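Local atomic coordinates of protein argonaute (PDB entry 5G5S), a protein that uses short single-stranded DNA guides to bind and cleave complementary target DNA, and may defend the archaeon against invading genetic elements. Residues G472-N477 with S671-E676. Numbering follows the deposited sequence.
Sequences GYMTNN and SALYGE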
loop_
_atom_site.group_PDB
_atom_site.type_symbol
_atom_site.label_atom_id
_atom_site.label_comp_id
_atom_site.label_asym_id
_atom_site.label_seq_id
_atom_site.Cartn_x
_atom_site.Cartn_y
_atom_site.Cartn_z
ATOM N N GLY A 472 -2.589 -28.621 9.994
ATOM C CA GLY A 472 -3.540 -27.664 10.553
ATOM C C GLY A 472 -3.153 -26.202 10.395
ATOM O O GLY A 472 -3.798 -25.327 10.977
ATOM N N TYR A 473 -2.097 -25.941 9.590
ATOM C CA TYR A 473 -1.496 -24.639 9.276
ATOM C C TYR A 473 -2.494 -23.666 8.628
ATOM O O TYR A 473 -2.646 -22.545 9.116
ATOM C CB TYR A 473 -0.245 -24.846 8.388
ATOM C CG TYR A 473 0.525 -23.586 8.052
ATOM C CD1 TYR A 473 1.567 -23.143 8.864
ATOM C CD2 TYR A 473 0.250 -22.866 6.891
ATOM C CE1 TYR A 473 2.286 -21.989 8.554
ATOM C CE2 TYR A 473 0.966 -21.712 6.568
ATOM C CZ TYR A 473 1.977 -21.271 7.410
ATOM O OH TYR A 473 2.673 -20.128 7.102
ATOM N N MET A 474 -3.155 -24.090 7.537
ATOM C CA MET A 474 -4.145 -23.291 6.819
ATOM C C MET A 474 -5.405 -23.071 7.641
ATOM O O MET A 474 -6.009 -22.003 7.535
ATOM C CB MET A 474 -4.496 -23.941 5.489
ATOM C CG MET A 474 -5.120 -22.987 4.502
ATOM S SD MET A 474 -4.948 -23.583 2.812
ATOM C CE MET A 474 -3.111 -23.634 2.673
ATOM N N THR A 475 -5.811 -24.077 8.449
ATOM C CA THR A 475 -6.981 -23.985 9.322
ATOM C C THR A 475 -6.762 -22.867 10.344
ATOM O O THR A 475 -7.650 -22.035 10.537
ATOM C CB THR A 475 -7.296 -25.343 9.950
ATOM O OG1 THR A 475 -7.538 -26.282 8.905
ATOM C CG2 THR A 475 -8.505 -25.289 10.866
ATOM N N ASN A 476 -5.560 -22.843 10.958
ATOM C CA ASN A 476 -5.114 -21.838 11.917
ATOM C C ASN A 476 -5.157 -20.437 11.254
ATOM O O ASN A 476 -5.744 -19.519 11.827
ATOM C CB ASN A 476 -3.701 -22.184 12.420
ATOM C CG ASN A 476 -3.101 -21.178 13.374
ATOM O OD1 ASN A 476 -3.437 -21.134 14.561
ATOM N ND2 ASN A 476 -2.168 -20.375 12.884
ATOM N N ASN A 477 -4.617 -20.307 10.017
ATOM C CA ASN A 477 -4.611 -19.048 9.267
ATOM C C ASN A 477 -5.998 -18.594 8.845
ATOM O O ASN A 477 -6.256 -17.394 8.795
ATOM C CB ASN A 477 -3.677 -19.120 8.064
ATOM C CG ASN A 477 -2.216 -19.136 8.422
ATOM O OD1 ASN A 477 -1.810 -18.767 9.527
ATOM N ND2 ASN A 477 -1.390 -19.546 7.479
ATOM N N SER A 671 -4.500 -10.836 8.327
ATOM C CA SER A 671 -4.460 -11.224 6.904
ATOM C C SER A 671 -3.490 -12.416 6.754
ATOM O O SER A 671 -2.576 -12.395 5.927
ATOM C CB SER A 671 -4.008 -10.057 6.026
ATOM O OG SER A 671 -4.674 -8.848 6.348
ATOM N N ALA A 672 -3.696 -13.441 7.586
ATOM C CA ALA A 672 -2.886 -14.648 7.660
ATOM C C ALA A 672 -2.907 -15.500 6.383
ATOM O O ALA A 672 -1.939 -16.214 6.115
ATOM C CB ALA A 672 -3.309 -15.469 8.859
ATOM N N LEU A 673 -3.991 -15.407 5.594
ATOM C CA LEU A 673 -4.166 -16.156 4.343
ATOM C C LEU A 673 -3.529 -15.471 3.128
ATOM O O LEU A 673 -3.257 -16.145 2.133
ATOM C CB LEU A 673 -5.655 -16.424 4.078
ATOM C CG LEU A 673 -6.382 -17.377 5.023
ATOM C CD1 LEU A 673 -7.867 -17.075 5.043
ATOM C CD2 LEU A 673 -6.121 -18.845 4.647
ATOM N N TYR A 674 -3.289 -14.143 3.207
ATOM C CA TYR A 674 -2.692 -13.354 2.124
ATOM C C TYR A 674 -1.231 -12.987 2.384
ATOM O O TYR A 674 -0.688 -13.278 3.457
ATOM C CB TYR A 674 -3.486 -12.055 1.872
ATOM C CG TYR A 674 -4.982 -12.205 1.704
ATOM C CD1 TYR A 674 -5.518 -13.210 0.901
ATOM C CD2 TYR A 674 -5.858 -11.283 2.267
ATOM C CE1 TYR A 674 -6.897 -13.342 0.730
ATOM C CE2 TYR A 674 -7.234 -11.382 2.073
ATOM C CZ TYR A 674 -7.753 -12.425 1.319
ATOM O OH TYR A 674 -9.112 -12.535 1.145
ATOM N N GLY A 675 -0.629 -12.338 1.382
ATOM C CA GLY A 675 0.734 -11.818 1.396
ATOM C C GLY A 675 1.845 -12.836 1.526
ATOM O O GLY A 675 1.626 -14.038 1.351
ATOM N N GLU A 676 3.059 -12.331 1.832
ATOM C CA GLU A 676 4.281 -13.119 1.988
ATOM C C GLU A 676 4.523 -13.499 3.455
ATOM O O GLU A 676 5.099 -12.717 4.228
ATOM C CB GLU A 676 5.485 -12.381 1.377
#
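Asn477 lays one face of its carboxamide against Ala672. The carbonyl oxygen of Ala672 stands almost straight above Asn477 CG, 3.7 Å away. The methyl group presses on the same face nearer the oxygen end, with Ala672 CB 3.7 Å from Asn477 OD1. Asn477 ND2 is 3.6 Å from Ala672 O, but the approach is from above the amide plane and no hydrogen bond forms. With CG of Asn477 anti to its carbonyl carbon (chi1 -71°), the carboxamide turns its face to Ala672. The backbone meets the loop as well: Asn477 O rests 3.5 Å from Ala672 CB and 3.8 Å from Leu673 CG.

Leu673 reaches back along the helix with one branch. Its CD2 lies 4.2 Å from Asn477 CB and 4.3 Å from Met474 CG, so the branch spans residues one helical turn apart. Leu673 also touches Gln459, part of the 459-462 region that binds the guide's 5'-phosphorylated end.

The contact sets the first turn of Mid helix 473-485 against a PIWI loop carrying Ser671, which interacts with guide DNA. In Argonautes the guide 5'-phosphate pocket lies at this Mid-PIWI junction. Asn477 OD1 accepts a hydrogen bond from Arg678, further along the loop. The backbone N of Leu673 donates one to OE1 of Gln481, one turn further along the same helix and itself a guide-contacting residue.

Across these segments, van der Waals contact gives close fit but little directionality. The flanking hydrogen bonds to Arg678 and Gln481 probably fix how the loop sits on the helix.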